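Local coordinates for protein leucyl-trna synthetase (PDB 5FOC) that probably charges tRNA with leucine in protein synthesis as a class I synthetase and clears mischarged tRNA through its editing domain, the part held here, at residues N231-K234 against I235-L238; T307-Y310 against Y311-E315. The protein carries 2 engineered substitutions. All blocks are in the same frame, centred on the assembly; numbering follows the deposited sequence.

Following the chain from its N terminus, the 231-238 connection comes first. It leaves strand 227-229 and turns back into strand 238-242, which runs antiparallel to it, so contact 1 closes the link between two neighbours of the large mixed sheet of the editing domain. About seventy residues later, past strand 254-257, helices 263-274 and 276-282 and strand 298-299, the chain enters helix 307-314, where contact 2 lies along the helix and just past its end. The two contacts follow in series, neither nested nor crossed, with centres about 24 Å apart and nearest atoms about 15 Å apart. Contact 1 joins two strands of the sheet; contact 2 belongs to the helical periphery around helices 263-274 and 325-339.

Contact 1 (N231-K234 against I235-L238); sequences NISK and IKNL
K236 reaches back along the chain and closes on the carbonyl oxygen of S233. From CB, its CG stands anti to the carbonyl carbon (chi1 -52°), and a bend at chi2 turns the later atoms toward S233, where the contacts begin at CD. K236 CD passes 3.7 Å from S233 OG. K236 CE lies 3.2 Å from S233 O, and K236 NZ then donates to that same oxygen at 2.7 Å, in the carbonyl plane and on a lone pair. The ammonium also binds the backbone oxygen of T230 and a water, at 3.1 Å from K236 NZ, that in turn donates to N231 OD1. Two carbonyl oxygens and a water grip the ammonium and would help to offset its charge. S233 answers from its own side: its OG donates to I235 O at 2.6 Å, tilted out of the carbonyl plane, so the hydroxyl spans the bend between residues two apart. L238 CD1 covers this buried serine, 3.7 Å from S233 OG. These bonds lie within the irregular connection between the antiparallel strands 227-229 and 238-242; T230 OG1 takes the backbone N-H groups of I232 and S233 near its start, while L238, opening the second strand, pairs with T228 of the first.

Contact 2 (T307-Y310 against Y311-E315); sequences TGKY and YYEKE
The rings of Y310 and Y311 make a T-shaped stack between adjacent residues of the helix. Y310 directs its edge at the face of Y311, with Y310 CD2 3.7 Å above the plane over the ring centre and the planes at 78°. Their first torsions differ, which brings the rings together: CG is anti to the backbone N in Y310 (chi1 -179°) but anti to the carbonyl carbon in Y311. The apolar contacts continue one turn on, where CD of the extended K314 chain lies 3.7 Å from Y310 CE2. Among the charged groups, K309 and E313 stand one turn apart in a long salt bridge, K309 NZ to E313 OE2 3.9 Å, and K309 CE comes nearer that carboxylate oxygen than NZ does. The backbone supplies four successive bonds from the N-H of residue i+4 to the oxygen of residue i, Y311 to T307 through K314 to Y310, the regular pattern of an alpha helix. Helix 307-314 rests on two neighbours: Y311 meets L332 and K335 of helix 325-339, where Q336 also binds T307 OG1, and T263 of helix 263-274, against which Y312 packs at A267 and E270 and meets the ring of Y266.

Contact 1 (N231-K234 against I235-L238)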
ATOM      1  N   ASN A 231     -11.143  -3.053   2.940  1.00 20.68           N
ATOM      2  CA  ASN A 231     -12.567  -3.133   3.275  1.00 25.93           C
ATOM      3  C   ASN A 231     -13.408  -2.024   2.635  1.00 23.76           C
ATOM      4  O   ASN A 231     -14.605  -1.898   2.920  1.00 29.09           O
ATOM      5  CB  ASN A 231     -12.762  -3.172   4.794  1.00 26.79           C
ATOM      6  CG  ASN A 231     -12.266  -4.469   5.399  1.00 27.08           C
ATOM      7  OD1 ASN A 231     -12.447  -5.559   4.819  1.00 33.17           O
ATOM      8  ND2 ASN A 231     -11.680  -4.387   6.565  1.00 33.76           N
ATOM      9  N   ILE A 232     -12.779  -1.234   1.761  1.00 20.93           N
ATOM     10  CA  ILE A 232     -13.438  -0.173   1.055  1.00 20.37           C
ATOM     11  C   ILE A 232     -13.593  -0.456  -0.436  1.00 20.76           C
ATOM     12  O   ILE A 232     -14.498   0.080  -1.070  1.00 24.28           O
ATOM     13  CB  ILE A 232     -12.654   1.179   1.255  1.00 22.77           C
ATOM     14  CG1 ILE A 232     -12.326   1.364   2.719  1.00 29.93           C
ATOM     15  CG2 ILE A 232     -13.458   2.353   0.712  1.00 26.43           C
ATOM     16  CD1 ILE A 232     -11.234   2.384   2.971  1.00 31.35           C
ATOM     17  N   SER A 233     -12.704  -1.257  -1.011  1.00 20.07           N
ATOM     18  CA  SER A 233     -12.635  -1.422  -2.456  1.00 19.45           C
ATOM     19  C   SER A 233     -13.838  -2.229  -2.991  1.00 19.30           C
ATOM     20  O   SER A 233     -14.286  -3.187  -2.330  1.00 23.32           O
ATOM     21  CB  SER A 233     -11.327  -2.104  -2.842  1.00 20.70           C
ATOM     22  OG  SER A 233     -11.166  -3.394  -2.252  1.00 20.17           O
ATOM     23  N   LYS A 234     -14.346  -1.792  -4.129  1.00 19.27           N
ATOM     24  CA  LYS A 234     -15.438  -2.444  -4.821  1.00 19.25           C
ATOM     25  C   LYS A 234     -15.069  -3.902  -5.117  1.00 18.38           C
ATOM     26  O   LYS A 234     -15.912  -4.851  -4.899  1.00 22.93           O
ATOM     27  CB  LYS A 234     -15.745  -1.740  -6.145  1.00 20.75           C
ATOM     28  CG  LYS A 234     -17.001  -2.324  -6.806  1.00 23.51           C
ATOM     29  CD  LYS A 234     -17.440  -1.616  -8.048  1.00 30.14           C
ATOM     30  CE  LYS A 234     -16.654  -2.067  -9.235  1.00 32.21           C
ATOM     31  NZ  LYS A 234     -17.374  -1.725 -10.480  1.00 31.97           N
ATOM     32  N   ILE A 235     -13.888  -4.090  -5.706  1.00 19.17           N
ATOM     33  CA  ILE A 235     -13.321  -5.438  -5.994  1.00 18.88           C
ATOM     34  C   ILE A 235     -12.271  -5.826  -4.979  1.00 20.55           C
ATOM     35  O   ILE A 235     -11.646  -4.946  -4.306  1.00 24.10           O
ATOM     36  CB  ILE A 235     -12.752  -5.550  -7.427  1.00 20.55           C
ATOM     37  CG1 ILE A 235     -11.536  -4.636  -7.667  1.00 22.86           C
ATOM     38  CG2 ILE A 235     -13.840  -5.271  -8.430  1.00 25.00           C
ATOM     39  CD1 ILE A 235     -10.990  -4.643  -9.069  1.00 22.17           C
ATOM     40  N   LYS A 236     -12.019  -7.111  -4.848  1.00 22.70           N
ATOM     41  CA  LYS A 236     -11.119  -7.637  -3.814  1.00 24.80           C
ATOM     42  C   LYS A 236      -9.882  -8.398  -4.371  1.00 21.44           C
ATOM     43  O   LYS A 236      -9.179  -9.070  -3.616  1.00 24.67           O
ATOM     44  CB  LYS A 236     -11.906  -8.518  -2.802  1.00 25.09           C
ATOM     45  CG  LYS A 236     -13.150  -7.891  -2.187  1.00 21.67           C
ATOM     46  CD  LYS A 236     -12.854  -6.566  -1.410  1.00 22.25           C
ATOM     47  CE  LYS A 236     -14.147  -5.978  -0.810  1.00 20.90           C
ATOM     48  NZ  LYS A 236     -13.902  -4.706  -0.116  1.00 20.92           N
ATOM     49  N   ASN A 237      -9.610  -8.267  -5.662  1.00 19.96           N
ATOM     50  CA  ASN A 237      -8.437  -8.881  -6.267  1.00 19.13           C
ATOM     51  C   ASN A 237      -7.397  -7.867  -6.709  1.00 20.51           C
ATOM     52  O   ASN A 237      -7.035  -7.759  -7.876  1.00 22.89           O
ATOM     53  CB  ASN A 237      -8.836  -9.819  -7.436  1.00 22.27           C
ATOM     54  CG  ASN A 237      -9.475  -9.096  -8.587  1.00 23.05           C
ATOM     55  OD1 ASN A 237     -10.279  -8.202  -8.369  1.00 28.71           O
ATOM     56  ND2 ASN A 237      -9.201  -9.527  -9.832  1.00 26.42           N
ATOM     57  N   LEU A 238      -6.899  -7.127  -5.719  1.00 19.22           N
ATOM     58  CA  LEU A 238      -6.025  -6.015  -6.010  1.00 18.55           C
ATOM     59  C   LEU A 238      -4.586  -6.477  -6.039  1.00 19.91           C
ATOM     60  O   LEU A 238      -3.884  -6.520  -5.001  1.00 22.30           O
ATOM     61  CB  LEU A 238      -6.224  -4.958  -4.920  1.00 17.67           C
ATOM     62  CG  LEU A 238      -7.644  -4.621  -4.541  1.00 19.30           C
ATOM     63  CD1 LEU A 238      -7.669  -3.492  -3.462  1.00 19.85           C
ATOM     64  CD2 LEU A 238      -8.426  -4.179  -5.734  1.00 24.32           C
TER
HETATM   65  O   HOH W   1     -13.679  -6.484   2.427  1.00 30.28           O

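Contact 2 (T307-Y310 against Y311-E315)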
ATOM      1  N   THR A 307     -11.301  10.898 -15.025  1.00 24.00           N
ATOM      2  CA  THR A 307     -10.454  12.031 -15.255  1.00 23.11           C
ATOM      3  C   THR A 307      -8.955  11.689 -15.354  1.00 25.00           C
ATOM      4  O   THR A 307      -8.182  12.452 -15.965  1.00 30.73           O
ATOM      5  CB  THR A 307     -10.721  13.189 -14.220  1.00 23.74           C
ATOM      6  OG1 THR A 307     -10.429  12.762 -12.900  1.00 24.01           O
ATOM      7  CG2 THR A 307     -12.170  13.635 -14.261  1.00 27.35           C
ATOM      8  N   GLY A 308      -8.531  10.576 -14.771  1.00 24.28           N
ATOM      9  CA  GLY A 308      -7.158  10.144 -14.894  1.00 28.08           C
ATOM     10  C   GLY A 308      -6.774   9.904 -16.336  1.00 25.00           C
ATOM     11  O   GLY A 308      -5.742  10.366 -16.790  1.00 28.17           O
ATOM     12  N   LYS A 309      -7.614   9.139 -17.046  1.00 26.39           N
ATOM     13  CA  LYS A 309      -7.450   8.897 -18.473  1.00 28.72           C
ATOM     14  C   LYS A 309      -7.584  10.212 -19.260  1.00 27.71           C
ATOM     15  O   LYS A 309      -6.812  10.474 -20.173  1.00 30.22           O
ATOM     16  CB  LYS A 309      -8.503   7.889 -18.960  1.00 29.34           C
ATOM     17  CG  LYS A 309      -8.387   7.509 -20.431  1.00 27.51           C
ATOM     18  CD  LYS A 309      -9.417   6.467 -20.850  1.00 30.69           C
ATOM     19  CE  LYS A 309      -9.369   6.368 -22.355  1.00 35.92           C
ATOM     20  NZ  LYS A 309     -10.313   5.425 -22.979  1.00 38.37           N
ATOM     21  N   TYR A 310      -8.594  11.006 -18.934  1.00 25.75           N
ATOM     22  CA  TYR A 310      -8.829  12.278 -19.650  1.00 28.72           C
ATOM     23  C   TYR A 310      -7.559  13.163 -19.672  1.00 28.86           C
ATOM     24  O   TYR A 310      -7.192  13.646 -20.724  1.00 30.19           O
ATOM     25  CB  TYR A 310     -10.003  13.056 -19.042  1.00 32.50           C
ATOM     26  CG  TYR A 310     -10.294  14.343 -19.761  1.00 33.32           C
ATOM     27  CD1 TYR A 310     -11.157  14.384 -20.853  1.00 33.74           C
ATOM     28  CD2 TYR A 310      -9.695  15.543 -19.347  1.00 35.86           C
ATOM     29  CE1 TYR A 310     -11.408  15.576 -21.531  1.00 37.12           C
ATOM     30  CE2 TYR A 310      -9.952  16.731 -20.003  1.00 39.30           C
ATOM     31  CZ  TYR A 310     -10.802  16.738 -21.096  1.00 38.26           C
ATOM     32  OH  TYR A 310     -11.050  17.937 -21.726  1.00 44.05           O
ATOM     33  N   TYR A 311      -6.902  13.346 -18.525  1.00 30.25           N
ATOM     34  CA  TYR A 311      -5.656  14.168 -18.467  1.00 29.19           C
ATOM     35  C   TYR A 311      -4.411  13.467 -19.021  1.00 30.91           C
ATOM     36  O   TYR A 311      -3.527  14.131 -19.568  1.00 33.49           O
ATOM     37  CB  TYR A 311      -5.427  14.764 -17.075  1.00 26.97           C
ATOM     38  CG  TYR A 311      -6.435  15.858 -16.841  1.00 30.86           C
ATOM     39  CD1 TYR A 311      -6.266  17.144 -17.418  1.00 38.83           C
ATOM     40  CD2 TYR A 311      -7.611  15.617 -16.142  1.00 29.20           C
ATOM     41  CE1 TYR A 311      -7.225  18.152 -17.247  1.00 39.65           C
ATOM     42  CE2 TYR A 311      -8.563  16.638 -15.939  1.00 32.29           C
ATOM     43  CZ  TYR A 311      -8.381  17.896 -16.510  1.00 38.93           C
ATOM     44  OH  TYR A 311      -9.335  18.898 -16.321  1.00 41.30           O
ATOM     45  N   TYR A 312      -4.347  12.133 -18.892  1.00 28.98           N
ATOM     46  CA  TYR A 312      -3.329  11.348 -19.581  1.00 31.83           C
ATOM     47  C   TYR A 312      -3.332  11.674 -21.079  1.00 30.37           C
ATOM     48  O   TYR A 312      -2.299  12.006 -21.660  1.00 36.31           O
ATOM     49  CB  TYR A 312      -3.603   9.871 -19.368  1.00 30.55           C
ATOM     50  CG  TYR A 312      -2.622   8.930 -19.990  1.00 28.94           C
ATOM     51  CD1 TYR A 312      -1.378   8.688 -19.395  1.00 27.26           C
ATOM     52  CD2 TYR A 312      -2.944   8.249 -21.175  1.00 33.30           C
ATOM     53  CE1 TYR A 312      -0.471   7.806 -19.955  1.00 28.50           C
ATOM     54  CE2 TYR A 312      -2.038   7.360 -21.752  1.00 35.30           C
ATOM     55  CZ  TYR A 312      -0.810   7.136 -21.131  1.00 30.39           C
ATOM     56  OH  TYR A 312       0.073   6.270 -21.676  1.00 32.21           O
ATOM     57  N   GLU A 313      -4.513  11.618 -21.679  1.00 34.63           N
ATOM     58  CA  GLU A 313      -4.676  11.831 -23.126  1.00 37.92           C
ATOM     59  C   GLU A 313      -4.515  13.277 -23.556  1.00 39.32           C
ATOM     60  O   GLU A 313      -3.823  13.551 -24.537  1.00 44.89           O
ATOM     61  CB  GLU A 313      -6.042  11.337 -23.583  1.00 36.37           C
ATOM     62  CG  GLU A 313      -6.207   9.825 -23.477  1.00 37.20           C
ATOM     63  CD  GLU A 313      -7.607   9.385 -23.831  1.00 45.55           C
ATOM     64  OE1 GLU A 313      -8.521  10.252 -23.759  1.00 58.24           O
ATOM     65  OE2 GLU A 313      -7.806   8.183 -24.179  1.00 47.94           O
ATOM     66  N   LYS A 314      -5.169  14.189 -22.833  1.00 37.56           N
ATOM     67  CA  LYS A 314      -5.157  15.606 -23.182  1.00 38.77           C
ATOM     68  C   LYS A 314      -3.760  16.189 -23.029  1.00 41.20           C
ATOM     69  O   LYS A 314      -3.355  16.970 -23.883  1.00 48.21           O
ATOM     70  CB  LYS A 314      -6.144  16.394 -22.327  1.00 41.41           C
ATOM     71  CG  LYS A 314      -6.291  17.860 -22.688  1.00 45.79           C
ATOM     72  CD  LYS A 314      -7.172  18.542 -21.665  1.00 53.84           C
ATOM     73  CE  LYS A 314      -7.340  20.018 -21.945  1.00 61.48           C
ATOM     74  NZ  LYS A 314      -8.432  20.552 -21.088  1.00 70.13           N
ATOM     75  N   GLU A 315      -3.020  15.811 -21.976  1.00 41.39           N
ATOM     76  CA  GLU A 315      -1.647  16.359 -21.773  1.00 41.59           C
ATOM     77  C   GLU A 315      -0.543  15.552 -22.472  1.00 39.80           C
ATOM     78  O   GLU A 315       0.656  15.870 -22.341  1.00 42.12           O
ATOM     79  CB  GLU A 315      -1.297  16.541 -20.295  1.00 41.74           C
ATOM     80  CG  GLU A 315      -2.318  17.256 -19.423  1.00 43.85           C
ATOM     81  CD  GLU A 315      -2.658  18.666 -19.851  1.00 49.25           C
ATOM     82  OE1 GLU A 315      -1.800  19.355 -20.442  1.00 48.14           O
ATOM     83  OE2 GLU A 315      -3.803  19.095 -19.560  1.00 56.46           O
TER